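Local coordinates for tail fiber protein (Pseudomonas aeruginosa, PDB 6CL6) that forms part of a trimeric fiber of the R2 pyocin, a contractile injection system, and probably binds receptors on the surface of target bacteria, at residues D131-G136 with S150-A155; V166-L171 with Q186-E191. All coordinates share one frame; numbering follows the deposited sequence.

Overall arrangement
Interactions 1 and 2 follow each other along the chain and lie side by side at one end of a single mixed sheet, their centres about 10 Å apart. Strand 147-151, which pairs with 132-133 in interaction 1, is flanked on its other side by strand 169-177, the first strand of the hairpin in interaction 2. A probable hydrogen bond from G169 N to Q151 O (2.9 Å) joins the two strands, and A168 N probably bonds to T154 OG1 (3.0 Å) at the start of helix 154-159. A molecule of 1,2-ethanediol, probably from the crystallisation liquor, spans both, held by T154 N and Y188 OH. Both contacts also reach the second subunit of the trimer.

Interaction 1: residues D131-G136 with S150-A155; sequences DGELPG and SQSFTA. With EDO (1,2-ethanediol), chain K.
E133 OE1 accepts a short hydrogen bond from S152 OG (2.5 Å), met on the syn side of the carboxylate and 15° out of its plane. A bend in the E133 chain about CB-CG (chi2 -81°) brings the carboxylate to S152, with OE2 near S150 CB. Two waters also meet the carboxylate, one at each oxygen. One donates to E133 OE2 and S152 OG and also bonds S150 OG; the other takes the N-H of S152 and lies 2.9 Å from E133 OE1 and 2.8 Å from L134 O. These bonds probably restrain the rotation of the carboxylate.

The backbones run parallel: S150 N donates to G132 O (3.0 Å) and L134 N to S150 O (2.7 Å), straddling E133. Q151 crosses the L134 side chain at about a right angle. Its NE2 donates to P135 O (3.2 Å), which lies in the Q151 amide plane, although the nitrogen stands above P135's carbonyl plane. Y163 OH also bonds NE2, while OE1 accepts from F153 N on a lone pair and from Q156 NE2, fixing the amide's orientation.

L134 packs on M143, W149 and Y163. The weakly bonded strand 132-133 is an outermost strand of the sheet within this chain, beside 147-151, which leads through F153, the N-cap residue, into helix 154-159; A176 of the second subunit packs on E133 and S150, and F180 of that subunit on S152.

Interaction 2: residues V166-L171 with Q186-E191; sequences VRAGLL and QAYDGE. With EDO (1,2-ethanediol), chain K.
The open end of the β-hairpin formed by strands 169-177 and 180-187 is tied by L170 and Q186, an antiparallel hydrogen-bonded pair whose amides and carbonyls bond reciprocally: L170 N to Q186 O at 2.8 Å and Q186 N to L170 O at 2.9 Å. Next to it G169 faces A187 as a non-hydrogen-bonded pair. Y188 N then donates to A168 O (2.9 Å), the same oxygen that meets the edge of the Y188 ring. Y188 CG sits between the backbone N and the carbonyl carbon (chi1 86°), laying the ring against A168, with CD1 3.5 Å from A168 CB. One ring face rests on D189 CB and the other meets C1 of 1,2-ethanediol, offset toward the rim; H199 of the second subunit makes an edge-to-face contact.

At the end of strand 180-187 the chain makes a type I turn, A187-G190, overlapped by an Asx turn in which D189 OD1 accepts from E191 N. R167 NE donates to D189 OD2 (2.7 Å) in a salt bridge, the oxygen lying near the guanidinium plane. The two flat groups are inclined at 68°. E191 CG lies over one guanidinium face, 3.8 Å from R167 NH2, while the E191 carboxylate is held by Y194 and R208.

Interaction 1: residues D131-G136 with S150-A155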
ATOM      1  N   ASP A 131      31.368  29.650  10.303  1.00 12.91           N
ATOM      2  CA  ASP A 131      31.300  30.962  10.917  1.00 16.43           C
ATOM      3  C   ASP A 131      31.284  30.855  12.420  1.00 18.93           C
ATOM      4  O   ASP A 131      31.774  31.757  13.094  1.00 15.07           O
ATOM      5  CB  ASP A 131      30.062  31.726  10.441  1.00 12.64           C
ATOM      6  CG  ASP A 131      30.188  32.208   9.025  1.00 24.76           C
ATOM      7  OD1 ASP A 131      29.849  31.436   8.116  1.00 14.71           O
ATOM      8  OD2 ASP A 131      30.635  33.352   8.810  1.00 21.59           O
ATOM      9  N   GLY A 132      30.723  29.779  12.964  1.00 10.88           N
ATOM     10  CA  GLY A 132      30.623  29.635  14.410  1.00 14.67           C
ATOM     11  C   GLY A 132      29.876  28.387  14.827  1.00 17.03           C
ATOM     12  O   GLY A 132      29.211  27.722  14.019  1.00 15.27           O
ATOM     13  N   GLU A 133      30.037  28.067  16.101  1.00 17.08           N
ATOM     14  CA  GLU A 133      29.230  27.061  16.780  1.00 19.03           C
ATOM     15  C   GLU A 133      28.038  27.759  17.411  1.00 23.33           C
ATOM     16  O   GLU A 133      28.199  28.791  18.059  1.00 19.02           O
ATOM     17  CB  GLU A 133      30.049  26.337  17.835  1.00 20.06           C
ATOM     18  CG  GLU A 133      31.099  25.445  17.258  1.00 35.73           C
ATOM     19  CD  GLU A 133      30.531  24.110  16.826  1.00 28.07           C
ATOM     20  OE1 GLU A 133      29.576  23.634  17.482  1.00 25.11           O
ATOM     21  OE2 GLU A 133      31.035  23.547  15.833  1.00 18.93           O
ATOM     22  N   LEU A 134      26.856  27.214  17.201  1.00 15.53           N
ATOM     23  CA  LEU A 134      25.658  27.784  17.794  1.00 22.53           C
ATOM     24  C   LEU A 134      25.553  27.333  19.247  1.00 13.65           C
ATOM     25  O   LEU A 134      25.542  26.130  19.510  1.00 15.36           O
ATOM     26  CB  LEU A 134      24.420  27.361  17.026  1.00 17.08           C
ATOM     27  CG  LEU A 134      24.359  27.832  15.585  1.00 16.73           C
ATOM     28  CD1 LEU A 134      23.273  27.088  14.826  1.00 15.41           C
ATOM     29  CD2 LEU A 134      24.126  29.310  15.507  1.00 22.41           C
ATOM     30  N   PRO A 135      25.441  28.250  20.193  1.00 12.91           N
ATOM     31  CA  PRO A 135      25.196  27.876  21.593  1.00 11.36           C
ATOM     32  C   PRO A 135      23.748  27.471  21.787  1.00 16.15           C
ATOM     33  O   PRO A 135      23.011  27.320  20.810  1.00 14.84           O
ATOM     34  CB  PRO A 135      25.524  29.162  22.347  1.00 16.40           C
ATOM     35  CG  PRO A 135      25.137  30.240  21.412  1.00 30.97           C
ATOM     36  CD  PRO A 135      25.510  29.724  20.031  1.00 25.68           C
ATOM     37  N   GLY A 136      23.333  27.312  23.043  1.00 14.62           N
ATOM     38  CA  GLY A 136      21.923  27.143  23.342  1.00 15.60           C
ATOM     39  C   GLY A 136      21.160  28.443  23.174  1.00 19.76           C
ATOM     40  O   GLY A 136      21.714  29.522  23.015  1.00 16.73           O
ATOM     41  N   SER A 150      27.329  25.631  12.901  1.00 18.55           N
ATOM     42  CA  SER A 150      27.184  24.275  13.384  1.00 13.18           C
ATOM     43  C   SER A 150      26.536  24.255  14.752  1.00 12.77           C
ATOM     44  O   SER A 150      26.991  24.939  15.669  1.00 13.02           O
ATOM     45  CB  SER A 150      28.551  23.574  13.483  1.00 10.98           C
ATOM     46  OG  SER A 150      28.419  22.239  13.868  1.00 25.32           O
ATOM     47  N   GLN A 151      25.495  23.446  14.896  1.00  9.74           N
ATOM     48  CA  GLN A 151      24.916  23.148  16.198  1.00  9.98           C
ATOM     49  C   GLN A 151      25.376  21.746  16.557  1.00  9.46           C
ATOM     50  O   GLN A 151      24.924  20.755  15.959  1.00 13.95           O
ATOM     51  CB  GLN A 151      23.389  23.248  16.191  1.00 12.86           C
ATOM     52  CG  GLN A 151      22.731  22.825  17.505  1.00 19.65           C
ATOM     53  CD  GLN A 151      23.267  23.611  18.709  1.00 18.48           C
ATOM     54  OE1 GLN A 151      24.136  23.145  19.442  1.00 13.67           O
ATOM     55  NE2 GLN A 151      22.755  24.826  18.893  1.00 12.93           N
ATOM     56  N   SER A 152      26.286  21.665  17.505  1.00 14.09           N
ATOM     57  CA  SER A 152      26.880  20.394  17.895  1.00 12.99           C
ATOM     58  C   SER A 152      26.102  19.677  18.977  1.00 16.99           C
ATOM     59  O   SER A 152      26.476  18.566  19.349  1.00 11.78           O
ATOM     60  CB  SER A 152      28.323  20.637  18.315  1.00 13.90           C
ATOM     61  OG  SER A 152      29.050  21.196  17.224  1.00 16.16           O
ATOM     62  N   PHE A 153      25.020  20.265  19.485  1.00 12.82           N
ATOM     63  CA  PHE A 153      24.323  19.699  20.631  1.00  9.50           C
ATOM     64  C   PHE A 153      22.824  19.669  20.379  1.00 13.50           C
ATOM     65  O   PHE A 153      22.198  20.709  20.234  1.00 13.48           O
ATOM     66  CB  PHE A 153      24.625  20.505  21.905  1.00 13.71           C
ATOM     67  CG  PHE A 153      26.055  20.450  22.331  1.00 15.72           C
ATOM     68  CD1 PHE A 153      26.966  21.356  21.830  1.00 12.85           C
ATOM     69  CD2 PHE A 153      26.489  19.466  23.236  1.00 15.38           C
ATOM     70  CE1 PHE A 153      28.297  21.313  22.214  1.00 25.26           C
ATOM     71  CE2 PHE A 153      27.815  19.399  23.616  1.00 15.39           C
ATOM     72  CZ  PHE A 153      28.725  20.328  23.103  1.00  8.49           C
ATOM     73  N   THR A 154      22.253  18.473  20.344  1.00 11.85           N
ATOM     74  CA  THR A 154      20.806  18.363  20.216  1.00  7.32           C
ATOM     75  C   THR A 154      20.083  19.127  21.322  1.00 12.22           C
ATOM     76  O   THR A 154      19.064  19.758  21.065  1.00 16.61           O
ATOM     77  CB  THR A 154      20.421  16.887  20.193  1.00 15.32           C
ATOM     78  OG1 THR A 154      20.775  16.343  18.904  1.00 15.56           O
ATOM     79  CG2 THR A 154      18.942  16.685  20.438  1.00 20.09           C
ATOM     80  N   ALA A 155      20.609  19.101  22.559  1.00 15.85           N
ATOM     81  CA  ALA A 155      19.968  19.805  23.648  1.00 20.02           C
ATOM     82  C   ALA A 155      19.975  21.318  23.433  1.00 24.62           C
ATOM     83  O   ALA A 155      19.127  22.017  23.994  1.00 14.97           O
ATOM     84  CB  ALA A 155      20.637  19.479  24.989  1.00 18.79           C
TER
HETATM   85  C1  EDO K 705      24.537  15.713  19.217  1.00 35.31           C
HETATM   86  O1  EDO K 705      23.761  16.122  20.360  1.00 24.12           O
HETATM   87  C2  EDO K 705      25.341  14.486  19.598  1.00 33.71           C
HETATM   88  O2  EDO K 705      24.417  13.417  19.892  1.00 31.82           O
HETATM   89  O   HOH W   1      27.193  23.934  19.019  1.00 14.96           O
HETATM   90  O   HOH W   2      30.404  20.879  14.985  1.00 34.53           O

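Interaction 2: residues V166-L171 with Q186-E191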
ATOM      1  N   VAL A 166      14.540  18.924  16.438  1.00 12.66           N
ATOM      2  CA  VAL A 166      15.401  18.961  17.624  1.00 12.98           C
ATOM      3  C   VAL A 166      16.555  18.004  17.400  1.00 16.27           C
ATOM      4  O   VAL A 166      16.490  16.828  17.792  1.00 12.41           O
ATOM      5  CB  VAL A 166      14.621  18.651  18.906  1.00 20.11           C
ATOM      6  CG1 VAL A 166      15.547  18.681  20.129  1.00 14.89           C
ATOM      7  CG2 VAL A 166      13.509  19.667  19.069  1.00 24.48           C
ATOM      8  N   ARG A 167      17.607  18.500  16.722  1.00 14.26           N
ATOM      9  CA  ARG A 167      18.776  17.711  16.383  1.00 14.19           C
ATOM     10  C   ARG A 167      19.945  18.649  16.161  1.00 14.03           C
ATOM     11  O   ARG A 167      19.784  19.738  15.597  1.00  8.99           O
ATOM     12  CB  ARG A 167      18.603  16.868  15.102  1.00 16.96           C
ATOM     13  CG  ARG A 167      17.563  15.823  15.121  1.00 21.10           C
ATOM     14  CD  ARG A 167      18.002  14.564  15.845  1.00 18.34           C
ATOM     15  NE  ARG A 167      17.124  13.427  15.461  1.00 17.74           N
ATOM     16  CZ  ARG A 167      15.861  13.314  15.828  1.00 19.14           C
ATOM     17  NH1 ARG A 167      15.286  14.253  16.550  1.00 23.44           N
ATOM     18  NH2 ARG A 167      15.145  12.270  15.444  1.00 30.81           N
ATOM     19  N   ALA A 168      21.132  18.218  16.585  1.00 12.04           N
ATOM     20  CA  ALA A 168      22.360  18.830  16.091  1.00 13.14           C
ATOM     21  C   ALA A 168      22.343  18.822  14.561  1.00 12.18           C
ATOM     22  O   ALA A 168      21.713  17.970  13.932  1.00 13.53           O
ATOM     23  CB  ALA A 168      23.561  18.060  16.628  1.00 13.15           C
ATOM     24  N   GLY A 169      23.025  19.778  13.958  1.00 10.16           N
ATOM     25  CA  GLY A 169      22.980  19.887  12.508  1.00 12.98           C
ATOM     26  C   GLY A 169      23.731  21.080  11.986  1.00 12.57           C
ATOM     27  O   GLY A 169      24.292  21.874  12.735  1.00 14.16           O
ATOM     28  N   LEU A 170      23.698  21.204  10.669  1.00 10.85           N
ATOM     29  CA  LEU A 170      24.376  22.259   9.934  1.00 10.08           C
ATOM     30  C   LEU A 170      23.400  23.261   9.351  1.00 12.73           C
ATOM     31  O   LEU A 170      22.585  22.922   8.481  1.00 16.03           O
ATOM     32  CB  LEU A 170      25.226  21.650   8.807  1.00  9.98           C
ATOM     33  CG  LEU A 170      26.274  22.564   8.217  1.00 11.66           C
ATOM     34  CD1 LEU A 170      27.294  22.985   9.239  1.00 19.41           C
ATOM     35  CD2 LEU A 170      26.946  21.867   7.064  1.00 18.04           C
ATOM     36  N   LEU A 171      23.544  24.518   9.769  1.00 10.30           N
ATOM     37  CA  LEU A 171      22.766  25.620   9.227  1.00 10.15           C
ATOM     38  C   LEU A 171      23.527  26.383   8.167  1.00 11.41           C
ATOM     39  O   LEU A 171      24.651  26.843   8.422  1.00 11.44           O
ATOM     40  CB  LEU A 171      22.365  26.607  10.322  1.00  9.19           C
ATOM     41  CG  LEU A 171      21.651  27.887   9.916  1.00  6.50           C
ATOM     42  CD1 LEU A 171      20.220  27.550   9.480  1.00 11.82           C
ATOM     43  CD2 LEU A 171      21.606  28.879  11.047  1.00 11.25           C
ATOM     44  N   GLN A 186      20.723  20.759   7.771  1.00 13.73           N
ATOM     45  CA  GLN A 186      21.018  19.341   7.567  1.00 12.49           C
ATOM     46  C   GLN A 186      21.245  18.708   8.937  1.00 13.64           C
ATOM     47  O   GLN A 186      22.222  19.022   9.629  1.00 12.96           O
ATOM     48  CB  GLN A 186      22.229  19.192   6.649  1.00  8.11           C
ATOM     49  CG  GLN A 186      22.671  17.745   6.428  1.00  7.98           C
ATOM     50  CD  GLN A 186      23.904  17.629   5.545  1.00 13.37           C
ATOM     51  OE1 GLN A 186      24.355  18.597   4.915  1.00 13.76           O
ATOM     52  NE2 GLN A 186      24.460  16.436   5.502  1.00 14.64           N
ATOM     53  N   ALA A 187      20.351  17.813   9.319  1.00  9.70           N
ATOM     54  CA  ALA A 187      20.449  17.150  10.617  1.00  9.42           C
ATOM     55  C   ALA A 187      21.653  16.217  10.653  1.00  8.29           C
ATOM     56  O   ALA A 187      21.946  15.519   9.683  1.00 15.45           O
ATOM     57  CB  ALA A 187      19.174  16.376  10.900  1.00 14.03           C
ATOM     58  N   TYR A 188      22.351  16.199  11.790  1.00 14.27           N
ATOM     59  CA  TYR A 188      23.586  15.420  11.883  1.00 10.96           C
ATOM     60  C   TYR A 188      23.329  13.932  11.697  1.00 16.25           C
ATOM     61  O   TYR A 188      24.158  13.223  11.114  1.00 14.46           O
ATOM     62  CB  TYR A 188      24.287  15.690  13.225  1.00  9.55           C
ATOM     63  CG  TYR A 188      23.815  14.851  14.362  1.00 25.06           C
ATOM     64  CD1 TYR A 188      22.593  15.091  14.981  1.00 16.39           C
ATOM     65  CD2 TYR A 188      24.590  13.786  14.828  1.00 16.20           C
ATOM     66  CE1 TYR A 188      22.167  14.308  16.044  1.00 17.71           C
ATOM     67  CE2 TYR A 188      24.156  12.987  15.860  1.00 12.52           C
ATOM     68  CZ  TYR A 188      22.958  13.254  16.467  1.00 27.32           C
ATOM     69  OH  TYR A 188      22.558  12.463  17.508  1.00 17.66           O
ATOM     70  N   ASP A 189      22.197  13.429  12.200  1.00 18.37           N
ATOM     71  CA  ASP A 189      21.854  12.018  12.065  1.00 11.19           C
ATOM     72  C   ASP A 189      21.029  11.710  10.814  1.00 15.89           C
ATOM     73  O   ASP A 189      20.395  10.648  10.735  1.00 15.35           O
ATOM     74  CB  ASP A 189      21.073  11.543  13.296  1.00 15.27           C
ATOM     75  CG  ASP A 189      19.760  12.279  13.474  1.00 16.81           C
ATOM     76  OD1 ASP A 189      19.514  13.239  12.716  1.00 18.40           O
ATOM     77  OD2 ASP A 189      18.956  11.870  14.342  1.00 18.93           O
ATOM     78  N   GLY A 190      20.955  12.641   9.871  1.00 14.66           N
ATOM     79  CA  GLY A 190      20.191  12.423   8.660  1.00 15.52           C
ATOM     80  C   GLY A 190      18.698  12.357   8.862  1.00 14.37           C
ATOM     81  O   GLY A 190      17.985  11.826   8.009  1.00 12.94           O
ATOM     82  N   GLU A 191      18.201  12.855   9.996  1.00 15.88           N
ATOM     83  CA  GLU A 191      16.765  12.851  10.243  1.00 18.15           C
ATOM     84  C   GLU A 191      16.048  13.397   9.029  1.00 10.57           C
ATOM     85  O   GLU A 191      15.100  12.802   8.547  1.00 12.06           O
ATOM     86  CB  GLU A 191      16.417  13.667  11.497  1.00 19.10           C
ATOM     87  CG  GLU A 191      14.942  13.551  11.899  1.00 14.26           C
ATOM     88  CD  GLU A 191      14.030  14.499  11.121  1.00 13.00           C
ATOM     89  OE1 GLU A 191      14.470  15.624  10.789  1.00 13.55           O
ATOM     90  OE2 GLU A 191      12.864  14.141  10.868  1.00 14.77           O
TER
HETATM   91  C1  EDO K 705      24.537  15.713  19.217  1.00 35.31           C
HETATM   92  O1  EDO K 705      23.761  16.122  20.360  1.00 24.12           O
HETATM   93  C2  EDO K 705      25.341  14.486  19.598  1.00 33.71           C
HETATM   94  O2  EDO K 705      24.417  13.417  19.892  1.00 31.82           O
HETATM   95  O   HOH W   3      15.982  10.474  13.502  1.00 27.89           O